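Local coordinates for protein putative modulator of DNA gyrase (Bacteroides thetaiotaomicron, PDB 1VPB) that is of unproven function but probably acts as a metallopeptidase of the PmbA/TldD (U62) family, at residues G121-L126 with E297-K302; T188-S193 with L215-L220; W210-L215 with D429-S434; L352-G357 with R437-V442. One frame throughout, in Å; residues are numbered along the deposited sequence.

Contact 1: G121-L126 with E297-K302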
loop_
_atom_site.group_PDB
_atom_site.type_symbol
_atom_site.label_atom_id
_atom_site.label_comp_id
_atom_site.label_asym_id
_atom_site.label_seq_id
_atom_site.Cartn_x
_atom_site.Cartn_y
_atom_site.Cartn_z
ATOM N N GLY A 121 9.192 32.398 11.590
ATOM C CA GLY A 121 8.425 32.355 12.808
ATOM C C GLY A 121 7.485 33.553 12.933
ATOM O O GLY A 121 7.468 34.435 12.079
ATOM N N GLY A 122 6.692 33.498 14.002
ATOM C CA GLY A 122 5.952 34.647 14.440
ATOM C C GLY A 122 4.589 34.879 13.819
ATOM O O GLY A 122 3.843 35.859 14.261
ATOM N N LYS A 123 4.203 34.041 12.860
ATOM C CA LYS A 123 2.869 34.147 12.263
ATOM C C LYS A 123 1.847 33.547 13.245
ATOM O O LYS A 123 2.197 32.753 14.148
ATOM C CB LYS A 123 2.819 33.508 10.859
ATOM C CG LYS A 123 3.522 34.335 9.758
ATOM C CD LYS A 123 3.352 33.794 8.340
ATOM C CE LYS A 123 3.452 34.877 7.265
ATOM N NZ LYS A 123 4.846 35.347 7.014
ATOM N N PRO A 124 0.576 33.931 13.111
ATOM C CA PRO A 124 -0.436 33.519 14.075
ATOM C C PRO A 124 -0.600 32.000 14.229
ATOM O O PRO A 124 -0.447 31.237 13.269
ATOM C CB PRO A 124 -1.703 34.166 13.527
ATOM C CG PRO A 124 -1.302 35.248 12.715
ATOM C CD PRO A 124 0.016 34.809 12.074
ATOM N N ASP A 125 -0.951 31.563 15.421
ATOM C CA ASP A 125 -1.263 30.146 15.685
ATOM C C ASP A 125 -2.285 29.628 14.705
ATOM O O ASP A 125 -3.386 30.189 14.565
ATOM C CB ASP A 125 -1.770 30.039 17.136
ATOM C CG ASP A 125 -1.943 28.652 17.638
ATOM O OD1 ASP A 125 -1.716 27.667 16.901
ATOM O OD2 ASP A 125 -2.391 28.493 18.821
ATOM N N LEU A 126 -1.919 28.561 13.952
ATOM C CA LEU A 126 -2.856 27.983 12.993
ATOM C C LEU A 126 -3.930 27.116 13.699
ATOM O O LEU A 126 -4.898 26.716 13.048
ATOM C CB LEU A 126 -2.153 27.112 11.932
ATOM C CG LEU A 126 -1.264 27.905 10.980
ATOM C CD1 LEU A 126 -0.324 27.069 10.169
ATOM C CD2 LEU A 126 -2.035 28.812 10.028
ATOM N N GLU A 297 -3.646 28.164 -0.356
ATOM C CA GLU A 297 -3.938 28.971 0.822
ATOM C C GLU A 297 -3.381 28.305 2.056
ATOM O O GLU A 297 -4.137 27.704 2.809
ATOM C CB GLU A 297 -5.447 29.031 0.978
ATOM C CG GLU A 297 -6.084 29.712 -0.212
ATOM C CD GLU A 297 -5.972 31.180 -0.158
ATOM O OE1 GLU A 297 -5.428 31.717 0.885
ATOM O OE2 GLU A 297 -6.495 31.781 -1.150
ATOM N N PRO A 298 -2.057 28.311 2.213
ATOM C CA PRO A 298 -1.439 27.507 3.288
ATOM C C PRO A 298 -1.655 28.018 4.718
ATOM O O PRO A 298 -1.275 27.325 5.696
ATOM C CB PRO A 298 0.072 27.555 2.956
ATOM C CG PRO A 298 0.222 28.722 2.021
ATOM C CD PRO A 298 -1.060 28.967 1.339
ATOM N N HIS A 299 -2.212 29.239 4.836
ATOM C CA HIS A 299 -2.228 29.905 6.136
ATOM C C HIS A 299 -3.621 29.994 6.770
ATOM O O HIS A 299 -3.818 30.725 7.735
ATOM C CB HIS A 299 -1.573 31.264 6.033
ATOM C CG HIS A 299 -0.177 31.227 5.512
ATOM N ND1 HIS A 299 0.433 32.303 4.895
ATOM C CD2 HIS A 299 0.738 30.208 5.497
ATOM C CE1 HIS A 299 1.673 31.961 4.548
ATOM N NE2 HIS A 299 1.871 30.682 4.880
ATOM N N LEU A 300 -4.581 29.281 6.229
ATOM C CA LEU A 300 -5.946 29.225 6.825
ATOM C C LEU A 300 -5.933 28.603 8.208
ATOM O O LEU A 300 -5.424 27.515 8.427
ATOM C CB LEU A 300 -6.919 28.462 5.916
ATOM C CG LEU A 300 -7.027 28.969 4.486
ATOM C CD1 LEU A 300 -7.998 28.130 3.745
ATOM C CD2 LEU A 300 -7.433 30.424 4.474
ATOM N N VAL A 301 -6.523 29.310 9.179
ATOM C CA VAL A 301 -6.557 28.823 10.541
ATOM C C VAL A 301 -7.595 27.737 10.745
ATOM O O VAL A 301 -8.706 27.794 10.164
ATOM C CB VAL A 301 -6.793 30.060 11.487
ATOM C CG1 VAL A 301 -7.021 29.659 12.898
ATOM C CG2 VAL A 301 -5.593 30.996 11.378
ATOM N N LYS A 302 -7.230 26.745 11.562
ATOM C CA LYS A 302 -7.979 25.570 11.878
ATOM C C LYS A 302 -8.373 24.809 10.601
ATOM O O LYS A 302 -9.450 24.236 10.545
ATOM C CB LYS A 302 -9.319 25.889 12.634
ATOM C CG LYS A 302 -9.196 26.510 13.993
ATOM C CD LYS A 302 -10.506 26.411 14.765
ATOM C CE LYS A 302 -10.306 26.856 16.228
ATOM N NZ LYS A 302 -11.611 26.970 17.025
#
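A type I beta turn from Glu297 to Leu300 and the residues after it present His299, Val301 and Lys302 to Leu126, which lies in the loop between helices 87-101 and 138-150. One backbone hydrogen bond joins the two segments: Lys302 N donates to Leu126 O at 2.8 Å with an N-H...O angle of 166°. Val301 flanks this bond. Its CG1, placed anti to the backbone N (chi1 173°), lies 3.6 Å from Leu126 O, while its other branch, CG2, comes within 4.0 Å of Asp125 O, so that the valine spans two successive carbonyl groups. Leu126 is the buried residue of the contact, and it reaches the turn with one methyl group, CD2, which lies 3.5 Å from His299 O and 4.4 Å from Val301 CG2. The leucine therefore packs largely against the backbone where the turn ends. Leu300 O is buried here without a polar partner in the model. The turn follows strand 294-296 and falls in the C-terminal family region, so the contact ties that region to the loop leading into helix 138-150. Toward the surface, Lys123 adopts two conformations, and the approach of its CE to the His299 imidazole is loose and doubtful. Pro298 CG lies 3.7 Å above the plane of the His299 ring, toward its rim, and His299 NE2 is hydrogen-bonded to Thr316 OG1. Tyr308 touches both segments, its hydroxyl bonded to Pro124 O and its ring meeting that of His299, and it also packs against the side chains of Lys123 and Leu126.

Contact 2: T188-S193 with L215-L220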
loop_
_atom_site.group_PDB
_atom_site.type_symbol
_atom_site.label_atom_id
_atom_site.label_comp_id
_atom_site.label_asym_id
_atom_site.label_seq_id
_atom_site.Cartn_x
_atom_site.Cartn_y
_atom_site.Cartn_z
ATOM N N THR A 188 -4.120 17.485 15.253
ATOM C CA THR A 188 -5.001 16.364 15.555
ATOM C C THR A 188 -5.941 16.124 14.403
ATOM O O THR A 188 -6.091 16.981 13.479
ATOM C CB THR A 188 -5.825 16.611 16.863
ATOM O OG1 THR A 188 -6.416 17.941 16.759
ATOM C CG2 THR A 188 -4.949 16.619 18.048
ATOM N N TRP A 189 -6.535 14.943 14.404
ATOM C CA TRP A 189 -7.605 14.611 13.474
ATOM C C TRP A 189 -8.532 13.587 14.081
ATOM O O TRP A 189 -8.142 12.765 14.900
ATOM C CB TRP A 189 -7.096 14.130 12.100
ATOM C CG TRP A 189 -6.342 12.864 12.159
ATOM C CD1 TRP A 189 -4.999 12.719 12.396
ATOM C CD2 TRP A 189 -6.882 11.526 12.052
ATOM N NE1 TRP A 189 -4.683 11.383 12.422
ATOM C CE2 TRP A 189 -5.799 10.627 12.169
ATOM C CE3 TRP A 189 -8.147 11.004 11.812
ATOM C CZ2 TRP A 189 -5.975 9.226 12.123
ATOM C CZ3 TRP A 189 -8.313 9.613 11.739
ATOM C CH2 TRP A 189 -7.225 8.751 11.887
ATOM N N TYR A 190 -9.776 13.627 13.608
ATOM C CA TYR A 190 -10.798 12.699 13.991
ATOM C C TYR A 190 -11.634 12.367 12.766
ATOM O O TYR A 190 -11.833 13.226 11.899
ATOM C CB TYR A 190 -11.755 13.340 15.004
ATOM C CG TYR A 190 -11.092 13.936 16.229
ATOM C CD1 TYR A 190 -10.611 15.241 16.215
ATOM C CD2 TYR A 190 -10.956 13.209 17.407
ATOM C CE1 TYR A 190 -9.990 15.788 17.341
ATOM C CE2 TYR A 190 -10.354 13.758 18.531
ATOM C CZ TYR A 190 -9.879 15.037 18.496
ATOM O OH TYR A 190 -9.306 15.628 19.620
ATOM N N SER A 191 -12.114 11.132 12.697
ATOM C CA SER A 191 -12.953 10.725 11.574
ATOM C C SER A 191 -13.953 9.681 11.932
ATOM O O SER A 191 -13.722 8.835 12.811
ATOM C CB SER A 191 -12.080 10.241 10.430
ATOM O OG SER A 191 -12.845 10.145 9.245
ATOM N N LEU A 192 -15.104 9.728 11.247
ATOM C CA LEU A 192 -16.131 8.721 11.380
ATOM C C LEU A 192 -16.581 8.329 9.998
ATOM O O LEU A 192 -16.696 9.168 9.106
ATOM C CB LEU A 192 -17.343 9.244 12.156
ATOM C CG LEU A 192 -17.238 9.359 13.682
ATOM C CD1 LEU A 192 -18.348 10.328 14.192
ATOM C CD2 LEU A 192 -17.366 8.015 14.314
ATOM N N SER A 193 -16.854 7.060 9.808
ATOM C CA SER A 193 -17.280 6.577 8.517
ATOM C C SER A 193 -18.282 5.444 8.621
ATOM O O SER A 193 -18.451 4.782 9.656
ATOM C CB SER A 193 -16.072 6.146 7.666
ATOM O OG SER A 193 -15.540 4.941 8.140
ATOM N N LEU A 215 -10.393 18.537 12.543
ATOM C CA LEU A 215 -9.242 18.670 13.371
ATOM C C LEU A 215 -9.676 18.671 14.860
ATOM O O LEU A 215 -8.856 18.463 15.747
ATOM C CB LEU A 215 -8.536 19.976 13.028
ATOM C CG LEU A 215 -7.985 20.127 11.604
ATOM C CD1 LEU A 215 -7.194 21.428 11.517
ATOM C CD2 LEU A 215 -7.060 19.009 11.299
ATOM N N TYR A 216 -10.972 19.000 15.135
ATOM C CA TYR A 216 -11.509 19.119 16.505
ATOM C C TYR A 216 -12.709 18.177 16.766
ATOM O O TYR A 216 -13.598 18.090 15.950
ATOM C CB TYR A 216 -12.036 20.557 16.711
ATOM C CG TYR A 216 -10.927 21.564 16.831
ATOM C CD1 TYR A 216 -10.227 21.999 15.730
ATOM C CD2 TYR A 216 -10.493 21.970 18.057
ATOM C CE1 TYR A 216 -9.169 22.902 15.857
ATOM C CE2 TYR A 216 -9.453 22.887 18.197
ATOM C CZ TYR A 216 -8.772 23.305 17.097
ATOM O OH TYR A 216 -7.736 24.215 17.253
ATOM N N MET A 217 -12.674 17.458 17.873
ATOM C CA MET A 217 -13.761 16.499 18.225
ATOM C C MET A 217 -15.068 17.228 18.281
ATOM O O MET A 217 -16.109 16.747 17.780
ATOM C CB MET A 217 -13.457 15.789 19.539
ATOM C CG MET A 217 -14.582 14.855 19.990
ATOM S SD MET A 217 -14.938 13.536 18.805
ATOM C CE MET A 217 -13.867 12.365 19.517
ATOM N N ASN A 218 -15.027 18.429 18.866
ATOM C CA ASN A 218 -16.237 19.217 19.016
ATOM C C ASN A 218 -16.880 19.592 17.678
ATOM O O ASN A 218 -18.097 19.703 17.595
ATOM C CB ASN A 218 -15.954 20.478 19.825
ATOM C CG ASN A 218 -17.223 21.181 20.254
ATOM O OD1 ASN A 218 -17.510 22.275 19.790
ATOM N ND2 ASN A 218 -18.001 20.537 21.109
ATOM N N ASP A 219 -16.075 19.784 16.645
ATOM C CA ASP A 219 -16.531 20.153 15.332
ATOM C C ASP A 219 -16.872 18.992 14.410
ATOM O O ASP A 219 -17.489 19.184 13.363
ATOM C CB ASP A 219 -15.511 21.058 14.629
ATOM C CG ASP A 219 -15.163 22.292 15.431
ATOM O OD1 ASP A 219 -15.968 22.747 16.279
ATOM O OD2 ASP A 219 -14.091 22.905 15.271
ATOM N N LEU A 220 -16.472 17.785 14.761
ATOM C CA LEU A 220 -16.752 16.657 13.869
ATOM C C LEU A 220 -18.252 16.437 13.779
ATOM O O LEU A 220 -18.938 16.345 14.803
ATOM C CB LEU A 220 -16.100 15.408 14.443
ATOM C CG LEU A 220 -16.287 14.042 13.774
ATOM C CD1 LEU A 220 -15.622 14.004 12.403
ATOM C CD2 LEU A 220 -15.741 12.928 14.707
#
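Tyr190, on strand 181-198 of the antiparallel sheet, packs tightly on Met217 in the loop that follows the neighbouring strand 207-214. Met217 CB lies over one face of the phenol ring, 3.9 Å from its centroid, in a CH-pi contact. The methionine chain bends back at chi2 and chi3, bringing CE to 3.7 Å from Tyr190 CD2 and SD obliquely beside the ring as a Met-aromatic contact. Leu215 O sits at the ring edge, 3.3 Å from Tyr190 CE1. The same oxygen accepts Thr188 OG1 at 2.7 Å, in the carbonyl plane, and Thr188 OG1 is itself bonded to Asp130 N. Asp130 OD2 accepts hydrogen bonds from Met217 N and, weakly, from Tyr190 OH. With an alanine here in place of Tyr190, a gap is likely to open beside Met217 CB and CE, and Asp130 OD2 would lose its weak bond from the phenol. Farther along the strand, Leu220 CD2 fits between Tyr190 CB and Leu192 CD1, 3.7 Å from the latter. Trp189 marks the loose side, partly exposed and with its CB directed away from 215-220. The chemistry is thus an aliphatic CB over the ring face with the sulfur oblique to it, bordered by a hydroxyl-to-carbonyl bond that is likely to hold the chain where the loop leaves strand 207-214.

Contact 3: W210-L215 with D429-S434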
loop_
_atom_site.group_PDB
_atom_site.type_symbol
_atom_site.label_atom_id
_atom_site.label_comp_id
_atom_site.label_asym_id
_atom_site.label_seq_id
_atom_site.Cartn_x
_atom_site.Cartn_y
_atom_site.Cartn_z
ATOM N N TRP A 210 -19.776 6.815 3.429
ATOM C CA TRP A 210 -19.703 8.221 3.721
ATOM C C TRP A 210 -18.766 8.389 4.890
ATOM O O TRP A 210 -18.585 7.467 5.661
ATOM C CB TRP A 210 -21.086 8.771 4.062
ATOM C CG TRP A 210 -21.078 10.250 4.142
ATOM C CD1 TRP A 210 -21.119 11.028 5.263
ATOM C CD2 TRP A 210 -20.983 11.147 3.038
ATOM N NE1 TRP A 210 -21.079 12.359 4.921
ATOM C CE2 TRP A 210 -21.015 12.459 3.557
ATOM C CE3 TRP A 210 -20.921 10.974 1.655
ATOM C CZ2 TRP A 210 -20.944 13.590 2.742
ATOM C CZ3 TRP A 210 -20.882 12.094 0.839
ATOM C CH2 TRP A 210 -20.872 13.383 1.385
ATOM N N TYR A 211 -18.155 9.571 5.012
ATOM C CA TYR A 211 -17.314 9.872 6.145
ATOM C C TYR A 211 -17.260 11.343 6.374
ATOM O O TYR A 211 -17.576 12.159 5.503
ATOM C CB TYR A 211 -15.913 9.307 5.962
ATOM C CG TYR A 211 -15.119 10.152 5.056
ATOM C CD1 TYR A 211 -15.260 10.025 3.686
ATOM C CD2 TYR A 211 -14.292 11.153 5.552
ATOM C CE1 TYR A 211 -14.541 10.832 2.823
ATOM C CE2 TYR A 211 -13.581 11.957 4.714
ATOM C CZ TYR A 211 -13.714 11.795 3.342
ATOM O OH TYR A 211 -13.006 12.605 2.475
ATOM N N GLU A 212 -16.911 11.677 7.608
ATOM C CA GLU A 212 -16.784 13.035 8.069
ATOM C C GLU A 212 -15.451 13.072 8.814
ATOM O O GLU A 212 -15.043 12.052 9.391
ATOM C CB GLU A 212 -17.872 13.368 9.060
ATOM C CG GLU A 212 -19.296 13.405 8.509
ATOM C CD GLU A 212 -19.604 14.523 7.547
ATOM O OE1 GLU A 212 -18.767 15.405 7.317
ATOM O OE2 GLU A 212 -20.758 14.498 7.015
ATOM N N SER A 213 -14.781 14.228 8.752
ATOM C CA SER A 213 -13.562 14.447 9.538
ATOM C C SER A 213 -13.424 15.881 10.015
ATOM O O SER A 213 -14.097 16.800 9.528
ATOM C CB SER A 213 -12.318 13.956 8.761
ATOM O OG SER A 213 -12.092 14.738 7.618
ATOM N N SER A 214 -12.573 16.076 11.011
ATOM C CA SER A 214 -12.298 17.398 11.558
ATOM C C SER A 214 -10.993 17.364 12.349
ATOM O O SER A 214 -10.590 16.305 12.837
ATOM C CB SER A 214 -13.407 17.832 12.522
ATOM O OG SER A 214 -13.183 19.165 12.981
ATOM N N LEU A 215 -10.393 18.537 12.543
ATOM C CA LEU A 215 -9.242 18.670 13.371
ATOM C C LEU A 215 -9.676 18.671 14.860
ATOM O O LEU A 215 -8.856 18.463 15.747
ATOM C CB LEU A 215 -8.536 19.976 13.028
ATOM C CG LEU A 215 -7.985 20.127 11.604
ATOM C CD1 LEU A 215 -7.194 21.428 11.517
ATOM C CD2 LEU A 215 -7.060 19.009 11.299
ATOM N N ASP A 429 -20.183 24.583 -2.724
ATOM C CA ASP A 429 -20.266 23.471 -1.831
ATOM C C ASP A 429 -18.967 22.622 -1.671
ATOM O O ASP A 429 -19.048 21.374 -1.709
ATOM C CB ASP A 429 -21.454 22.588 -2.237
ATOM C CG ASP A 429 -21.360 22.083 -3.670
ATOM O OD1 ASP A 429 -20.476 22.571 -4.431
ATOM O OD2 ASP A 429 -22.120 21.187 -4.092
ATOM N N PRO A 430 -17.811 23.277 -1.491
ATOM C CA PRO A 430 -16.569 22.561 -1.265
ATOM C C PRO A 430 -16.639 21.802 0.057
ATOM O O PRO A 430 -17.358 22.236 0.956
ATOM C CB PRO A 430 -15.533 23.673 -1.139
ATOM C CG PRO A 430 -16.274 24.874 -0.781
ATOM C CD PRO A 430 -17.602 24.723 -1.421
ATOM N N ARG A 431 -15.906 20.703 0.177
ATOM C CA ARG A 431 -15.748 20.000 1.458
ATOM C C ARG A 431 -14.640 20.683 2.241
ATOM O O ARG A 431 -13.464 20.509 1.958
ATOM C CB ARG A 431 -15.400 18.527 1.205
ATOM C CG ARG A 431 -16.508 17.774 0.488
ATOM C CD ARG A 431 -16.368 16.213 0.455
ATOM N NE ARG A 431 -16.326 15.447 1.736
ATOM C CZ ARG A 431 -17.260 15.425 2.718
ATOM N NH1 ARG A 431 -18.344 16.192 2.667
ATOM N NH2 ARG A 431 -17.084 14.635 3.797
ATOM N N LEU A 432 -15.007 21.493 3.209
ATOM C CA LEU A 432 -14.009 22.268 3.954
ATOM C C LEU A 432 -13.104 21.472 4.881
ATOM O O LEU A 432 -12.059 21.978 5.291
ATOM C CB LEU A 432 -14.680 23.381 4.714
ATOM C CG LEU A 432 -15.493 24.364 3.862
ATOM C CD1 LEU A 432 -16.175 25.404 4.733
ATOM C CD2 LEU A 432 -14.647 25.002 2.786
ATOM N N ASN A 433 -13.479 20.246 5.217
ATOM C CA ASN A 433 -12.641 19.426 6.094
ATOM C C ASN A 433 -11.537 18.688 5.310
ATOM O O ASN A 433 -10.715 17.961 5.888
ATOM C CB ASN A 433 -13.540 18.486 6.927
ATOM C CG ASN A 433 -14.454 19.240 7.902
ATOM O OD1 ASN A 433 -15.694 19.073 7.906
ATOM N ND2 ASN A 433 -13.853 20.037 8.756
ATOM N N SER A 434 -11.502 18.911 3.990
ATOM C CA SER A 434 -10.445 18.404 3.131
ATOM C C SER A 434 -9.399 19.510 2.890
ATOM O O SER A 434 -9.738 20.644 2.842
ATOM C CB SER A 434 -11.062 18.042 1.755
ATOM O OG SER A 434 -10.059 17.519 0.902
HETATM O O HOH W 1 -16.364 16.172 7.395
HETATM O O HOH W 2 -10.316 17.496 8.601
HETATM O O HOH W 3 -14.731 20.677 11.220
#
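The guanidinium of Arg431 has Trp210 CH2 over one face and Tyr211 O with Glu212 OE1 at its edge. A bend at chi3 (60°) carries it there. Its plane is turned 60° from the indole, so the two are not stacked, and NH1 approaches Trp210 CZ2 obliquely at 3.7 Å. NH2 faces the Tyr211 ring, but any cation-pi attraction is long and weak. Glu212 OE1 forms a long salt bridge to Arg431 NH2, 4.0 Å. The other carboxylate oxygen, OE2, lies near the indole plane and accepts Trp210 NE1 at 3.0 Å, the N-H arriving from above the carboxylate plane. Without the indole, as with an alanine here, Glu212 OE2 would probably lose its N-H donor and be freer to turn, and one guanidinium face would lose Trp210. These residues stand on strand 207-214, an edge strand of the antiparallel sheet within this chain, while Arg431 opens a type I turn to Ser434 in the C-terminal family region. Asn433 packs directly on Ser213, its CG 3.0 Å from Ser213 O without a hydrogen bond. Waters add to this: water 1 accepts Ser213 N at 2.9 Å and tentatively reaches Asn433 OD1, for the asparagine has two conformations; water 2 donates to Asn433 O at 2.8 Å.

Contact 4: L352-G357 with R437-V442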
loop_
_atom_site.group_PDB
_atom_site.type_symbol
_atom_site.label_atom_id
_atom_site.label_comp_id
_atom_site.label_asym_id
_atom_site.label_seq_id
_atom_site.Cartn_x
_atom_site.Cartn_y
_atom_site.Cartn_z
ATOM N N LEU A 352 -5.692 23.615 -1.428
ATOM C CA LEU A 352 -6.179 24.095 -2.715
ATOM C C LEU A 352 -7.591 24.587 -2.593
ATOM O O LEU A 352 -8.491 23.870 -2.124
ATOM C CB LEU A 352 -6.105 23.031 -3.768
ATOM C CG LEU A 352 -4.658 22.606 -4.090
ATOM C CD1 LEU A 352 -4.682 21.441 -5.020
ATOM C CD2 LEU A 352 -3.825 23.684 -4.706
ATOM N N VAL A 353 -7.788 25.820 -3.031
ATOM C CA VAL A 353 -9.109 26.460 -2.922
ATOM C C VAL A 353 -9.555 26.925 -4.309
ATOM O O VAL A 353 -8.935 27.814 -4.925
ATOM C CB VAL A 353 -9.071 27.659 -1.979
ATOM C CG1 VAL A 353 -10.465 28.331 -1.903
ATOM C CG2 VAL A 353 -8.549 27.237 -0.559
ATOM N N MET A 354 -10.634 26.325 -4.783
ATOM C CA MET A 354 -11.242 26.712 -6.044
ATOM C C MET A 354 -12.249 27.828 -5.776
ATOM O O MET A 354 -12.965 27.796 -4.774
ATOM C CB MET A 354 -11.950 25.501 -6.662
ATOM C CG MET A 354 -12.566 25.732 -8.027
ATOM S SD MET A 354 -11.445 25.607 -9.445
ATOM C CE MET A 354 -11.156 23.849 -9.494
ATOM N N GLU A 355 -12.275 28.823 -6.655
ATOM C CA GLU A 355 -13.276 29.879 -6.583
ATOM C C GLU A 355 -14.663 29.272 -6.742
ATOM O O GLU A 355 -14.892 28.420 -7.603
ATOM C CB GLU A 355 -12.970 30.948 -7.618
ATOM C CG GLU A 355 -14.092 31.930 -7.844
ATOM C CD GLU A 355 -13.722 32.876 -8.960
ATOM O OE1 GLU A 355 -12.897 33.756 -8.638
ATOM O OE2 GLU A 355 -14.208 32.672 -10.124
ATOM N N THR A 356 -15.599 29.665 -5.856
ATOM C CA THR A 356 -16.967 29.150 -5.859
ATOM C C THR A 356 -17.969 30.040 -6.568
ATOM O O THR A 356 -17.768 31.249 -6.657
ATOM C CB THR A 356 -17.444 28.958 -4.396
ATOM O OG1 THR A 356 -17.185 30.172 -3.667
ATOM C CG2 THR A 356 -16.620 27.884 -3.711
ATOM N N GLY A 357 -18.995 29.400 -7.106
ATOM C CA GLY A 357 -20.137 30.049 -7.751
ATOM C C GLY A 357 -21.248 30.206 -6.756
ATOM O O GLY A 357 -21.018 30.161 -5.538
ATOM N N ARG A 437 -10.295 21.998 -1.265
ATOM C CA ARG A 437 -11.605 22.645 -1.102
ATOM C C ARG A 437 -12.136 22.964 -2.498
ATOM O O ARG A 437 -12.025 24.086 -3.002
ATOM C CB ARG A 437 -11.365 23.894 -0.278
ATOM C CG ARG A 437 -10.960 23.656 1.155
ATOM C CD ARG A 437 -10.826 24.909 1.951
ATOM N NE ARG A 437 -10.576 24.554 3.350
ATOM C CZ ARG A 437 -10.878 25.307 4.381
ATOM N NH1 ARG A 437 -11.401 26.507 4.213
ATOM N NH2 ARG A 437 -10.604 24.878 5.599
ATOM N N ILE A 438 -12.696 21.944 -3.114
ATOM C CA ILE A 438 -13.162 21.988 -4.488
ATOM C C ILE A 438 -14.665 21.699 -4.498
ATOM O O ILE A 438 -15.093 20.635 -4.034
ATOM C CB ILE A 438 -12.468 20.883 -5.330
ATOM C CG1 ILE A 438 -10.937 20.877 -5.080
ATOM C CG2 ILE A 438 -12.809 21.039 -6.772
ATOM C CD1 ILE A 438 -10.206 22.125 -5.323
ATOM N N PRO A 439 -15.463 22.639 -5.007
ATOM C CA PRO A 439 -16.914 22.471 -5.030
ATOM C C PRO A 439 -17.334 21.517 -6.161
ATOM O O PRO A 439 -16.467 20.988 -6.909
ATOM C CB PRO A 439 -17.409 23.898 -5.336
ATOM C CG PRO A 439 -16.402 24.442 -6.207
ATOM C CD PRO A 439 -15.065 23.917 -5.644
ATOM N N SER A 440 -18.641 21.362 -6.326
ATOM C CA SER A 440 -19.217 20.724 -7.486
ATOM C C SER A 440 -18.751 21.457 -8.747
ATOM O O SER A 440 -18.506 22.665 -8.739
ATOM C CB SER A 440 -20.771 20.700 -7.417
ATOM O OG SER A 440 -21.215 19.904 -6.307
ATOM N N LEU A 441 -18.706 20.723 -9.851
ATOM C CA LEU A 441 -18.212 21.245 -11.108
ATOM C C LEU A 441 -19.105 20.864 -12.295
ATOM O O LEU A 441 -19.728 19.808 -12.296
ATOM C CB LEU A 441 -16.833 20.678 -11.368
ATOM C CG LEU A 441 -15.748 20.900 -10.346
ATOM C CD1 LEU A 441 -14.543 20.108 -10.828
ATOM C CD2 LEU A 441 -15.422 22.366 -10.154
ATOM N N VAL A 442 -19.183 21.752 -13.282
ATOM C CA VAL A 442 -19.923 21.487 -14.478
ATOM C C VAL A 442 -19.036 21.757 -15.686
ATOM O O VAL A 442 -18.447 22.827 -15.810
ATOM C CB VAL A 442 -21.168 22.400 -14.626
ATOM C CG1 VAL A 442 -21.924 22.017 -15.851
ATOM C CG2 VAL A 442 -22.084 22.311 -13.364
HETATM O O HOH W 4 -13.632 26.318 -2.592
#
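Backbone hydrogen bonds pair Val353 with Arg437 in a short parallel bridge. Arg437 N donates to Leu352 O at 2.7 Å, and Arg437 O accepts Met354 N at 3.2 Å in a nearly straight bond, with an N-H...O angle of 175°. Two residues on, Pro439 has no N-H to offer, so the ladder cannot continue to Met354 O in the regular way. Water 4 serves that oxygen instead, donating to Met354 O at 2.7 Å and to Arg437 O at 2.8 Å; the arginine carbonyl thus takes two hydrogens. Apolar contacts lie on both faces of the bridge. On one, Val353 and Arg437 run side by side in the same direction, the extended arginine chain bringing its CD to 4.1 Å from Val353 CG2. On the other, Met354 CB rests 3.6 Å from Pro439 CD, where the two side chains cross at about a right angle, and 4.0 Å from Ile438 CD1. At the exposed end Thr356 CG2 lies 4.3 Å from Pro439 CG. Strand 352-354 has strand 294-296 as its other neighbour, antiparallel to it, and 436-437 is an outermost strand of this five-stranded sheet. Helix 256-265 packs against Leu352 and Ile438 through Ile264 and Leu260, while Pro439 touches Thr426 on strand 423-426.

Overall arrangement
From the N terminus, residues 121-126 open a long loop that contact 1 closes at 297-302. Nested inside it, contact 2 joins strand 181-198 to the loop after strand 207-214. Contact 3 begins at 210-215, overlapping contact 2 at Leu215, and closes only at 429-434, so it crosses contacts 1, 2 and 4. Contact 4 joins 352-357 to 437-442, in series after contacts 1 and 2. Contacts 2 and 3 share the antiparallel sheet, their centres about 9 Å apart; contact 3 ties that sheet to the C-terminal region. There Asp429 probably hydrogen-bonds Ser440 of contact 4, and Glu297 of contact 1 packs on Val353.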